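Long-range contacts in dehydrogenase (Chromobacterium violaceum, PDB 3Q2I), which probably oxidises the sugar of UDP-N-acetylglucosaminuronic acid with NAD as cofactor, a step toward 2,3-diacetamido-2,3-dideoxy-D-mannuronic acid: residues Arg12-Ala17 against Asn310-Met315; Ala72-Asp77 against Ala98-Met103; Tyr157-Asn162 against Gly253-Leu258; Thr215-Ile220 against Thr243-Pro248. One frame throughout, in Å; residues are numbered along the deposited sequence. Where two conformers were deposited one is given.

Contact 1: residues Arg12-Ala17 against Asn310-Met315; sequences RKIRFA and NVIKTM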
loop_
_atom_site.group_PDB
_atom_site.type_symbol
_atom_site.label_atom_id
_atom_site.label_comp_id
_atom_site.label_asym_id
_atom_site.label_seq_id
_atom_site.Cartn_x
_atom_site.Cartn_y
_atom_site.Cartn_z
ATOM N N ARG A 12 -35.232 37.205 32.961
ATOM C CA ARG A 12 -34.187 37.100 33.963
ATOM C C ARG A 12 -32.851 37.167 33.224
ATOM O O ARG A 12 -32.793 37.181 31.993
ATOM C CB ARG A 12 -34.327 35.796 34.756
ATOM C CG ARG A 12 -34.526 34.549 33.895
ATOM C CD ARG A 12 -34.386 33.299 34.746
ATOM N NE ARG A 12 -34.501 32.059 33.988
ATOM C CZ ARG A 12 -33.464 31.443 33.415
ATOM N NH1 ARG A 12 -32.247 31.980 33.462
ATOM N NH2 ARG A 12 -33.658 30.303 32.776
ATOM N N LYS A 13 -31.764 37.258 33.971
ATOM C CA LYS A 13 -30.465 37.092 33.332
ATOM C C LYS A 13 -30.290 35.613 32.958
ATOM O O LYS A 13 -30.844 34.721 33.606
ATOM C CB LYS A 13 -29.372 37.563 34.289
ATOM C CG LYS A 13 -29.397 39.074 34.546
ATOM C CD LYS A 13 -28.613 39.412 35.797
ATOM C CE LYS A 13 -28.613 40.917 36.071
ATOM N NZ LYS A 13 -27.764 41.240 37.255
ATOM N N ILE A 14 -29.528 35.362 31.894
ATOM C CA ILE A 14 -29.002 34.007 31.649
ATOM C C ILE A 14 -28.003 33.563 32.725
ATOM O O ILE A 14 -27.133 34.336 33.136
ATOM C CB ILE A 14 -28.272 33.939 30.285
ATOM C CG1 ILE A 14 -29.071 34.685 29.203
ATOM C CG2 ILE A 14 -27.974 32.472 29.922
ATOM C CD1 ILE A 14 -30.488 34.105 28.990
ATOM N N ARG A 15 -28.127 32.317 33.165
ATOM C CA ARG A 15 -27.320 31.798 34.238
ATOM C C ARG A 15 -26.206 30.907 33.681
ATOM O O ARG A 15 -26.498 30.038 32.851
ATOM C CB ARG A 15 -28.205 31.060 35.229
ATOM C CG ARG A 15 -29.245 32.043 35.799
ATOM C CD ARG A 15 -30.197 31.362 36.735
ATOM N NE ARG A 15 -31.235 30.593 36.056
ATOM C CZ ARG A 15 -32.308 30.115 36.681
ATOM N NH1 ARG A 15 -32.461 30.340 37.978
ATOM N NH2 ARG A 15 -33.225 29.416 36.022
ATOM N N PHE A 16 -24.980 31.167 34.119
ATOM C CA PHE A 16 -23.791 30.378 33.715
ATOM C C PHE A 16 -23.189 29.613 34.887
ATOM O O PHE A 16 -23.156 30.086 36.033
ATOM C CB PHE A 16 -22.769 31.335 33.136
ATOM C CG PHE A 16 -23.130 31.881 31.774
ATOM C CD1 PHE A 16 -22.724 31.221 30.615
ATOM C CD2 PHE A 16 -23.953 32.996 31.634
ATOM C CE1 PHE A 16 -23.071 31.717 29.375
ATOM C CE2 PHE A 16 -24.296 33.502 30.397
ATOM C CZ PHE A 16 -23.878 32.847 29.256
ATOM N N ALA A 17 -22.666 28.408 34.636
ATOM C CA ALA A 17 -21.799 27.756 35.608
ATOM C C ALA A 17 -20.476 27.506 34.872
ATOM O O ALA A 17 -20.452 27.458 33.611
ATOM C CB ALA A 17 -22.379 26.439 36.083
ATOM N N ASN A 310 -23.065 36.768 21.424
ATOM C CA ASN A 310 -23.815 35.791 20.630
ATOM C C ASN A 310 -24.463 34.663 21.440
ATOM O O ASN A 310 -25.570 34.209 21.101
ATOM C CB ASN A 310 -22.958 35.246 19.464
ATOM C CG ASN A 310 -23.581 34.019 18.802
ATOM O OD1 ASN A 310 -23.072 32.916 18.958
ATOM N ND2 ASN A 310 -24.672 34.205 18.051
ATOM N N VAL A 311 -23.787 34.178 22.482
ATOM C CA VAL A 311 -24.300 33.090 23.286
ATOM C C VAL A 311 -25.537 33.588 24.048
ATOM O O VAL A 311 -26.550 32.894 24.104
ATOM C CB VAL A 311 -23.251 32.582 24.266
ATOM C CG1 VAL A 311 -23.802 31.581 25.260
ATOM C CG2 VAL A 311 -22.037 31.970 23.490
ATOM N N ILE A 312 -25.414 34.795 24.598
ATOM C CA ILE A 312 -26.560 35.439 25.269
ATOM C C ILE A 312 -27.720 35.659 24.328
ATOM O O ILE A 312 -28.817 35.215 24.641
ATOM C CB ILE A 312 -26.112 36.742 25.974
ATOM C CG1 ILE A 312 -25.275 36.362 27.202
ATOM C CG2 ILE A 312 -27.348 37.578 26.475
ATOM C CD1 ILE A 312 -24.347 37.495 27.623
ATOM N N LYS A 313 -27.486 36.279 23.182
ATOM C CA LYS A 313 -28.538 36.435 22.178
ATOM C C LYS A 313 -29.179 35.113 21.778
ATOM O O LYS A 313 -30.409 34.995 21.668
ATOM C CB LYS A 313 -28.060 37.212 20.957
ATOM C CG LYS A 313 -27.693 38.660 21.226
ATOM C CD LYS A 313 -27.147 39.289 19.969
ATOM C CE LYS A 313 -27.415 40.781 20.034
ATOM N NZ LYS A 313 -26.160 41.548 19.908
ATOM N N THR A 314 -28.373 34.054 21.642
ATOM C CA THR A 314 -28.984 32.783 21.273
ATOM C C THR A 314 -29.969 32.363 22.347
ATOM O O THR A 314 -31.064 31.867 22.037
ATOM C CB THR A 314 -27.863 31.682 21.103
ATOM O OG1 THR A 314 -27.038 32.090 20.014
ATOM C CG2 THR A 314 -28.451 30.294 20.829
ATOM N N MET A 315 -29.584 32.486 23.606
ATOM C CA MET A 315 -30.417 32.022 24.715
ATOM C C MET A 315 -31.709 32.861 24.820
ATOM O O MET A 315 -32.749 32.357 25.270
ATOM C CB MET A 315 -29.649 32.081 26.026
ATOM C CG MET A 315 -28.469 31.106 26.121
ATOM S SD MET A 315 -28.860 29.452 25.500
ATOM C CE MET A 315 -29.598 28.903 27.000
#

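Contact 2: residues Ala72-Asp77 against Ala98-Met103; sequences AQTDAD and AGFHVM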
loop_
_atom_site.group_PDB
_atom_site.type_symbol
_atom_site.label_atom_id
_atom_site.label_comp_id
_atom_site.label_asym_id
_atom_site.label_seq_id
_atom_site.Cartn_x
_atom_site.Cartn_y
_atom_site.Cartn_z
ATOM N N ALA A 72 -25.508 18.480 39.924
ATOM C CA ALA A 72 -26.622 18.162 40.824
ATOM C C ALA A 72 -27.261 19.403 41.490
ATOM O O ALA A 72 -28.392 19.346 41.976
ATOM C CB ALA A 72 -26.159 17.164 41.888
ATOM N N GLN A 73 -26.554 20.525 41.526
ATOM C CA GLN A 73 -27.024 21.673 42.282
ATOM C C GLN A 73 -27.431 22.879 41.442
ATOM O O GLN A 73 -28.411 23.569 41.748
ATOM C CB GLN A 73 -25.999 22.062 43.345
ATOM C CG GLN A 73 -25.693 20.952 44.337
ATOM C CD GLN A 73 -24.521 21.323 45.212
ATOM O OE1 GLN A 73 -24.358 22.498 45.552
ATOM N NE2 GLN A 73 -23.692 20.340 45.570
ATOM N N THR A 74 -26.691 23.151 40.376
ATOM C CA THR A 74 -26.810 24.424 39.697
ATOM C C THR A 74 -28.099 24.493 38.879
ATOM O O THR A 74 -28.575 23.486 38.367
ATOM C CB THR A 74 -25.566 24.690 38.819
ATOM O OG1 THR A 74 -25.568 26.052 38.370
ATOM C CG2 THR A 74 -25.551 23.749 37.600
ATOM N N ASP A 75 -28.693 25.668 38.775
ATOM C CA ASP A 75 -29.738 25.835 37.770
ATOM C C ASP A 75 -29.222 26.757 36.677
ATOM O O ASP A 75 -29.913 27.624 36.143
ATOM C CB ASP A 75 -31.066 26.271 38.410
ATOM C CG ASP A 75 -30.986 27.628 39.071
ATOM O OD1 ASP A 75 -29.882 28.169 39.280
ATOM O OD2 ASP A 75 -32.067 28.188 39.358
ATOM N N ALA A 76 -27.943 26.589 36.343
ATOM C CA ALA A 76 -27.398 27.367 35.236
ATOM C C ALA A 76 -28.113 26.952 33.962
ATOM O O ALA A 76 -28.578 25.816 33.869
ATOM C CB ALA A 76 -25.876 27.108 35.099
ATOM N N ASP A 77 -28.197 27.873 33.008
ATOM C CA ASP A 77 -28.679 27.577 31.656
ATOM C C ASP A 77 -27.541 26.890 30.862
ATOM O O ASP A 77 -27.793 25.958 30.103
ATOM C CB ASP A 77 -29.058 28.881 30.960
ATOM C CG ASP A 77 -30.254 29.563 31.621
ATOM O OD1 ASP A 77 -31.277 28.879 31.750
ATOM O OD2 ASP A 77 -30.121 30.713 32.061
ATOM N N ALA A 98 -27.288 15.632 31.736
ATOM C CA ALA A 98 -27.958 16.209 32.919
ATOM C C ALA A 98 -28.881 17.354 32.537
ATOM O O ALA A 98 -29.420 18.044 33.409
ATOM C CB ALA A 98 -26.930 16.728 33.937
ATOM N N GLY A 99 -29.046 17.621 31.250
ATOM C CA GLY A 99 -29.974 18.668 30.835
ATOM C C GLY A 99 -29.476 20.089 30.652
ATOM O O GLY A 99 -30.298 21.007 30.593
ATOM N N PHE A 100 -28.167 20.291 30.449
ATOM C CA PHE A 100 -27.599 21.636 30.275
ATOM C C PHE A 100 -27.073 21.891 28.869
ATOM O O PHE A 100 -26.485 20.981 28.245
ATOM C CB PHE A 100 -26.445 21.875 31.253
ATOM C CG PHE A 100 -26.835 21.772 32.713
ATOM C CD1 PHE A 100 -27.250 22.910 33.405
ATOM C CD2 PHE A 100 -26.813 20.552 33.369
ATOM C CE1 PHE A 100 -27.619 22.810 34.735
ATOM C CE2 PHE A 100 -27.207 20.448 34.708
ATOM C CZ PHE A 100 -27.609 21.581 35.377
ATOM N N HIS A 101 -27.287 23.091 28.355
ATOM C CA HIS A 101 -26.450 23.653 27.293
ATOM C C HIS A 101 -25.006 23.767 27.750
ATOM O O HIS A 101 -24.712 23.968 28.945
ATOM C CB HIS A 101 -26.955 25.057 26.920
ATOM C CG HIS A 101 -28.422 25.116 26.650
ATOM N ND1 HIS A 101 -29.004 24.540 25.539
ATOM C CD2 HIS A 101 -29.437 25.682 27.355
ATOM C CE1 HIS A 101 -30.299 24.806 25.530
ATOM N NE2 HIS A 101 -30.590 25.473 26.635
ATOM N N VAL A 102 -24.096 23.546 26.798
ATOM C CA VAL A 102 -22.667 23.499 27.110
ATOM C C VAL A 102 -21.955 24.519 26.246
ATOM O O VAL A 102 -22.246 24.682 25.045
ATOM C CB VAL A 102 -22.121 22.083 26.807
ATOM C CG1 VAL A 102 -20.554 22.103 26.853
ATOM C CG2 VAL A 102 -22.677 21.065 27.766
ATOM N N MET A 103 -20.988 25.229 26.819
ATOM C CA MET A 103 -20.098 26.053 26.019
ATOM C C MET A 103 -18.707 25.490 26.288
ATOM O O MET A 103 -18.251 25.547 27.423
ATOM C CB MET A 103 -20.061 27.518 26.511
ATOM C CG MET A 103 -19.020 28.355 25.767
ATOM S SD MET A 103 -18.651 29.941 26.594
ATOM C CE MET A 103 -20.347 30.203 27.045
HETATM O O HOH W 1 -30.314 24.214 30.303
#

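Contact 3: residues Tyr157-Asn162 against Gly253-Leu258; sequences YMVNVN and GSITIL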
loop_
_atom_site.group_PDB
_atom_site.type_symbol
_atom_site.label_atom_id
_atom_site.label_comp_id
_atom_site.label_asym_id
_atom_site.label_seq_id
_atom_site.Cartn_x
_atom_site.Cartn_y
_atom_site.Cartn_z
ATOM N N TYR A 157 -6.577 30.118 -5.742
ATOM C CA TYR A 157 -5.493 29.311 -6.278
ATOM C C TYR A 157 -4.514 28.849 -5.213
ATOM O O TYR A 157 -4.099 27.695 -5.233
ATOM C CB TYR A 157 -4.655 30.078 -7.315
ATOM C CG TYR A 157 -5.497 30.526 -8.505
ATOM C CD1 TYR A 157 -6.422 29.670 -9.106
ATOM C CD2 TYR A 157 -5.300 31.780 -9.063
ATOM C CE1 TYR A 157 -7.114 30.038 -10.265
ATOM C CE2 TYR A 157 -5.994 32.146 -10.194
ATOM C CZ TYR A 157 -6.907 31.293 -10.755
ATOM O OH TYR A 157 -7.575 31.654 -11.898
ATOM N N MET A 158 -4.115 29.734 -4.296
ATOM C CA MET A 158 -2.989 29.520 -3.421
ATOM C C MET A 158 -3.190 30.200 -2.081
ATOM O O MET A 158 -3.594 31.355 -1.988
ATOM C CB MET A 158 -1.703 29.998 -4.115
ATOM C CG MET A 158 -0.409 30.004 -3.282
ATOM S SD MET A 158 -0.000 28.402 -2.515
ATOM C CE MET A 158 -0.044 27.322 -3.948
ATOM N N VAL A 159 -2.925 29.463 -1.010
ATOM C CA VAL A 159 -3.102 29.926 0.367
ATOM C C VAL A 159 -1.859 29.558 1.184
ATOM O O VAL A 159 -1.327 28.435 1.049
ATOM C CB VAL A 159 -4.374 29.297 1.017
ATOM C CG1 VAL A 159 -4.553 29.825 2.448
ATOM C CG2 VAL A 159 -5.619 29.631 0.228
ATOM N N ASN A 160 -1.328 30.496 1.990
ATOM C CA ASN A 160 -0.260 30.176 2.932
ATOM C C ASN A 160 -0.574 30.740 4.287
ATOM O O ASN A 160 -0.898 31.926 4.386
ATOM C CB ASN A 160 1.094 30.687 2.415
ATOM C CG ASN A 160 2.208 30.492 3.395
ATOM O OD1 ASN A 160 2.856 31.450 3.792
ATOM N ND2 ASN A 160 2.481 29.253 3.778
ATOM N N VAL A 161 -0.569 29.904 5.307
ATOM C CA VAL A 161 -0.730 30.355 6.702
ATOM C C VAL A 161 0.589 30.093 7.456
ATOM O O VAL A 161 1.102 28.966 7.444
ATOM C CB VAL A 161 -1.874 29.606 7.383
ATOM C CG1 VAL A 161 -1.987 29.957 8.873
ATOM C CG2 VAL A 161 -3.179 29.918 6.671
ATOM N N ASN A 162 1.114 31.058 8.215
ATOM C CA ASN A 162 2.315 30.867 9.025
ATOM C C ASN A 162 2.001 31.254 10.444
ATOM O O ASN A 162 1.387 32.292 10.694
ATOM C CB ASN A 162 3.489 31.750 8.601
ATOM C CG ASN A 162 3.998 31.405 7.219
ATOM O OD1 ASN A 162 4.041 30.249 6.820
ATOM N ND2 ASN A 162 4.503 32.414 6.523
ATOM N N GLY A 253 1.923 35.723 12.600
ATOM C CA GLY A 253 0.650 34.998 12.493
ATOM C C GLY A 253 0.058 35.583 11.242
ATOM O O GLY A 253 -0.424 36.726 11.240
ATOM N N SER A 254 0.114 34.852 10.120
ATOM C CA SER A 254 -0.276 35.455 8.841
ATOM C C SER A 254 -1.068 34.516 7.963
ATOM O O SER A 254 -0.987 33.294 8.109
ATOM C CB SER A 254 0.893 35.958 7.991
ATOM O OG SER A 254 1.671 34.854 7.533
ATOM N N ILE A 255 -1.792 35.112 7.035
ATOM C CA ILE A 255 -2.416 34.365 5.958
ATOM C C ILE A 255 -2.296 35.137 4.680
ATOM O O ILE A 255 -2.644 36.345 4.628
ATOM C CB ILE A 255 -3.883 33.987 6.292
ATOM C CG1 ILE A 255 -4.487 33.128 5.170
ATOM C CG2 ILE A 255 -4.823 35.230 6.578
ATOM C CD1 ILE A 255 -5.874 32.469 5.496
ATOM N N THR A 256 -1.975 34.411 3.610
ATOM C CA THR A 256 -1.909 35.004 2.285
ATOM C C THR A 256 -2.891 34.252 1.420
ATOM O O THR A 256 -2.939 33.020 1.489
ATOM C CB THR A 256 -0.501 34.824 1.691
ATOM O OG1 THR A 256 0.420 35.514 2.541
ATOM C CG2 THR A 256 -0.460 35.389 0.291
ATOM N N ILE A 257 -3.756 34.955 0.687
ATOM C CA ILE A 257 -4.736 34.325 -0.191
ATOM C C ILE A 257 -4.639 34.905 -1.573
ATOM O O ILE A 257 -4.691 36.134 -1.713
ATOM C CB ILE A 257 -6.199 34.524 0.286
ATOM C CG1 ILE A 257 -6.315 34.009 1.738
ATOM C CG2 ILE A 257 -7.133 33.815 -0.693
ATOM C CD1 ILE A 257 -7.672 34.345 2.415
ATOM N N LEU A 258 -4.421 34.056 -2.571
ATOM C CA LEU A 258 -4.267 34.421 -3.972
ATOM C C LEU A 258 -5.320 33.766 -4.811
ATOM O O LEU A 258 -5.425 32.542 -4.813
ATOM C CB LEU A 258 -2.890 33.975 -4.469
ATOM C CG LEU A 258 -1.675 34.443 -3.660
ATOM C CD1 LEU A 258 -0.394 33.986 -4.315
ATOM C CD2 LEU A 258 -1.706 36.023 -3.511
HETATM O O HOH W 2 1.117 34.094 4.896
#

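Contact 4: residues Thr215-Ile220 against Thr243-Pro248; sequences TLARNI and TMLTYP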
loop_
_atom_site.group_PDB
_atom_site.type_symbol
_atom_site.label_atom_id
_atom_site.label_comp_id
_atom_site.label_asym_id
_atom_site.label_seq_id
_atom_site.Cartn_x
_atom_site.Cartn_y
_atom_site.Cartn_z
ATOM N N THR A 215 8.878 16.931 17.197
ATOM C CA THR A 215 9.195 17.634 18.455
ATOM C C THR A 215 10.680 17.895 18.307
ATOM O O THR A 215 11.496 16.965 18.530
ATOM C CB THR A 215 8.967 16.710 19.647
ATOM O OG1 THR A 215 7.600 16.262 19.640
ATOM C CG2 THR A 215 9.197 17.486 20.937
ATOM N N LEU A 216 11.041 19.091 17.872
ATOM C CA LEU A 216 12.451 19.387 17.587
ATOM C C LEU A 216 13.258 19.912 18.769
ATOM O O LEU A 216 14.499 19.915 18.738
ATOM C CB LEU A 216 12.627 20.347 16.411
ATOM C CG LEU A 216 11.962 19.780 15.157
ATOM C CD1 LEU A 216 12.075 20.795 14.019
ATOM C CD2 LEU A 216 12.720 18.495 14.731
ATOM N N ALA A 217 12.557 20.362 19.805
ATOM C CA ALA A 217 13.331 20.926 20.939
ATOM C C ALA A 217 12.672 20.730 22.276
ATOM O O ALA A 217 13.363 20.555 23.272
ATOM C CB ALA A 217 13.597 22.381 20.761
ATOM N N ARG A 218 11.353 20.815 22.369
ATOM C CA ARG A 218 10.745 20.755 23.701
ATOM C C ARG A 218 10.655 19.343 24.253
ATOM O O ARG A 218 10.667 18.366 23.502
ATOM C CB ARG A 218 9.372 21.422 23.681
ATOM C CG ARG A 218 9.484 22.868 23.284
ATOM C CD ARG A 218 10.101 23.743 24.418
ATOM N NE ARG A 218 10.298 25.079 23.877
ATOM C CZ ARG A 218 11.440 25.539 23.373
ATOM N NH1 ARG A 218 12.538 24.782 23.438
ATOM N NH2 ARG A 218 11.497 26.777 22.894
ATOM N N ASN A 219 10.614 19.232 25.578
ATOM C CA ASN A 219 10.473 17.959 26.241
ATOM C C ASN A 219 9.003 17.673 26.535
ATOM O O ASN A 219 8.488 17.890 27.643
ATOM C CB ASN A 219 11.330 17.956 27.519
ATOM C CG ASN A 219 12.816 17.954 27.191
ATOM O OD1 ASN A 219 13.269 17.168 26.354
ATOM N ND2 ASN A 219 13.584 18.831 27.849
ATOM N N ILE A 220 8.310 17.232 25.484
ATOM C CA ILE A 220 6.877 16.998 25.472
ATOM C C ILE A 220 6.668 15.891 24.432
ATOM O O ILE A 220 7.566 15.643 23.665
ATOM C CB ILE A 220 6.092 18.225 25.007
ATOM C CG1 ILE A 220 6.587 18.723 23.633
ATOM C CG2 ILE A 220 6.230 19.362 26.027
ATOM C CD1 ILE A 220 5.931 20.010 23.186
ATOM N N THR A 243 5.579 26.833 14.108
ATOM C CA THR A 243 6.530 26.348 15.097
ATOM C C THR A 243 6.359 27.166 16.354
ATOM O O THR A 243 5.939 28.318 16.243
ATOM C CB THR A 243 8.010 26.413 14.657
ATOM O OG1 THR A 243 8.854 25.816 15.663
ATOM C CG2 THR A 243 8.394 27.856 14.259
ATOM N N MET A 244 6.592 26.537 17.498
ATOM C CA MET A 244 6.636 27.237 18.811
ATOM C C MET A 244 8.091 27.488 19.205
ATOM O O MET A 244 8.375 27.814 20.371
ATOM C CB MET A 244 5.893 26.429 19.883
ATOM C CG MET A 244 4.404 26.301 19.645
ATOM S SD MET A 244 3.528 27.865 19.424
ATOM C CE MET A 244 2.852 27.748 17.771
ATOM N N LEU A 245 9.019 27.344 18.270
ATOM C CA LEU A 245 10.445 27.394 18.640
ATOM C C LEU A 245 11.087 28.659 18.084
ATOM O O LEU A 245 12.313 28.695 17.944
ATOM C CB LEU A 245 11.209 26.206 18.019
ATOM C CG LEU A 245 10.650 24.852 18.440
ATOM C CD1 LEU A 245 11.500 23.742 17.825
ATOM C CD2 LEU A 245 10.518 24.727 19.962
ATOM N N THR A 246 10.308 29.707 17.824
ATOM C CA THR A 246 10.842 30.862 17.099
ATOM C C THR A 246 11.777 31.696 18.003
ATOM O O THR A 246 11.467 31.964 19.179
ATOM C CB THR A 246 9.711 31.775 16.654
ATOM O OG1 THR A 246 8.746 31.008 15.885
ATOM C CG2 THR A 246 10.267 32.896 15.793
ATOM N N TYR A 247 12.910 32.070 17.424
ATOM C CA TYR A 247 13.900 32.911 18.140
ATOM C C TYR A 247 13.625 34.366 17.896
ATOM O O TYR A 247 13.593 34.801 16.757
ATOM C CB TYR A 247 15.330 32.606 17.669
ATOM C CG TYR A 247 16.310 33.567 18.327
ATOM C CD1 TYR A 247 16.708 33.366 19.634
ATOM C CD2 TYR A 247 16.725 34.693 17.653
ATOM C CE1 TYR A 247 17.543 34.276 20.269
ATOM C CE2 TYR A 247 17.578 35.598 18.269
ATOM C CZ TYR A 247 17.951 35.380 19.553
ATOM O OH TYR A 247 18.779 36.328 20.138
ATOM N N PRO A 248 13.456 35.143 18.992
ATOM C CA PRO A 248 13.449 34.789 20.400
ATOM C C PRO A 248 12.081 35.024 21.024
ATOM O O PRO A 248 11.910 34.767 22.223
ATOM C CB PRO A 248 14.390 35.845 20.998
ATOM C CG PRO A 248 14.053 37.037 20.198
ATOM C CD PRO A 248 13.656 36.591 18.798
#

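Contact 1: residues Arg12-Ala17 against Asn310-Met315
Strand residues Ile14-Ala17 and helical residues Asn310-Met315 run at 127° to each other, their axes 9.9 Å apart at closest, with Ile14 and Ile312 the nearest pair of residues by CA position. That spacing is filled by side chains alone, since no hydrogen bond passes between the segments. Ile14 points at the helix and lays two of its branches on Met315: CD1 is 3.7 Å from Met315 CB and CG2 4.1 Å from Met315 CG. CG1 of Ile14 also comes within 4.3 Å of Ile312 CG2. The Phe16 ring offers its edge to the helix, with Val311 CG1 and Ile312 CG1 both near the ring plane; CE1 is 4.2 Å from Val311 CG1. With CG of Phe16 beside its backbone N (chi1 -72°), the ring swings toward the helix although CB does not aim there. Ile78 of the neighbouring strand 78-81 also touches Phe16, Val311 and Met315, placing helix 304-315 across the face of the Rossmann sheet. A polar link lies just beyond, from Arg316 NH2 to Arg12 O. Between the two segments all five touching residues are buried and the side chains meet carbon to carbon throughout, consistent with cohesion by exclusion of water and by shape.

Contact 2: residues Ala72-Asp77 against Ala98-Met103
One backbone oxygen, Asp77 O, lies at the edge of the His101 imidazole while also taking a weak bond from the same residue's amide. It sits near the ring plane, 3.2 Å from His101 CD2, and the bond from His101 N to Asp77 O is long at 3.4 Å and bent to 125°. A water supplies a third approach, donating to Asp77 O at 3.1 Å and to Gly99 O at 3.2 Å, and so bridges the two segments. Ala76 O repeats the edge-on theme at Phe100, lying in the ring plane 3.2 Å from CD1. Thr74 O also lies in that plane, beside CZ. The methyl CG2 of Thr74 comes obliquely to the same ring, 3.7 Å from Phe100 CE1. With OG1 of Thr74 anti to its own N (chi1 -168°), the hydroxyl accepts from Ala76 N in an ST turn and also bonds Asp43. Gly99, with positive phi of 91°, closes helix 88-97 in a Schellman motif and leads the chain into strand 101-104. The CB of Asp77 is directed away from Ala98-Met103, and OD2 pairs with Arg12 and with the backbone N of Arg15, while His101 ND1 accepts from His128 N. Carbonyl oxygens thus meet the weakly positive C-H rims of two rings, an electrostatic fit probably modest in strength that joins the approaches to adjacent parallel strands of the Rossmann sheet.

Contact 3: residues Tyr157-Asn162 against Gly253-Leu258
Seven backbone hydrogen bonds join Tyr157-Asn162 to Gly253-Leu258, two strands running antiparallel at 177° with axes 4.7 Å apart. Met158 with Leu258, Asn160 with Thr256 and Asn162 with Ser254 are the hydrogen-bonded pairs; the shortest bond among them runs from Thr256 N to Asn160 O at 2.8 Å. At one end Leu258 O accepts from both Tyr157 N and Met158 N, both donors in its carbonyl plane, which marks a classic beta bulge. Around the non-hydrogen-bonded pairs, CA-H...O contacts add to the backbone pairing, as from Val159 CA to Thr256 O at 3.3 Å.

Apolar packing differs between the two faces. The side chains of Val161 and Ile255 cross, with CG2 of the valine 3.8 Å from CG1 of the isoleucine, while Val159 CG1 reaches CD1 of the same isoleucine. On the other face Met158 and Leu258 lie side by side, CG of the first 4.1 Å from CD1 of the second; the methionine then bends at chi2 (55°) and its end leads away.

A water links the side-chain hydroxyls of Ser254 and Thr256, on the face of Met158 and Leu258, to the backbone O of Asn160; it donates to Ser254 OG at 2.8 Å. Glu252 receives bonds from Ser254 OG and Asn162 ND2, and Asn162 OD1 accepts from Asn241.

Within the mixed sheet, strand 237-243 flanks 156-164 and strand 262-267 flanks 252-259. Helices 139-149 and 193-203 pack on the valine-isoleucine face, whereas Gly226 and Phe164 of a second subunit meet Met158 and Leu258, respectively, on the other.

Contact 4: residues Thr215-Ile220 against Thr243-Pro248
Thr243 OG1 is the polar atom gripped by several groups: it accepts from Leu245 N at 3.0 Å (angle 144°), forming an ST turn, and also bonds Thr225 OG1, with a weak bond to Asp224 O. The turn probably helps fix the backbone from which Leu245 reaches toward Thr215-Ile220. Its two methyls do different work. CD1 fits against the CB atoms of two consecutive residues, 3.8 Å from Leu216 CB and 3.9 Å from Ala217 CB. CD2 lies over the centre of one face of the Arg218 guanidinium, 3.6 Å from CZ. Leu245 chi1 of -58° puts CG beside its own backbone N and brings the branched end closer to the other loop than its CB direction suggests. Arg218 bends at chi2 (-73°), and its chain slides past the leucine in the opposite direction; two conformers were deposited for this arginine, so this methyl-over-face contact holds for one of them. In that conformer NE donates to Arg167 O, and NH2 lies 4.1 Å from Met244 O without a bond to it. Asp224 accepts from the backbone amides of Leu216, Ala217 and Arg218. Tyr157 of a second subunit packs on Leu245. No hydrogen bond passes between the two loops; the bonds lie within Thr243-Pro248 or go to residues such as Asp224 and Arg167, implying that the leucine methyls make the contact, close to the UDP-sugar pocket.

Overall arrangement
Following the chain from the N terminus, contact 1 opens first on strand 14-19 and closes last, at helix 304-315, so the other three lie within its span. Contact 2 closes a short loop holding strand 78-81 and helix 88-97, and is complete before contact 3 begins. Contact 3 joins two strands of the mixed sheet, and contact 4 opens and closes between its segments; none cross. Contacts 1 and 2 touch, their centres 12 Å apart, through the salt bridge of Arg15 with Asp75, and both serve the Rossmann sheet. Contacts 3 and 4 lie across the chain's centre from them, in the C-terminal region, and both meet a second subunit.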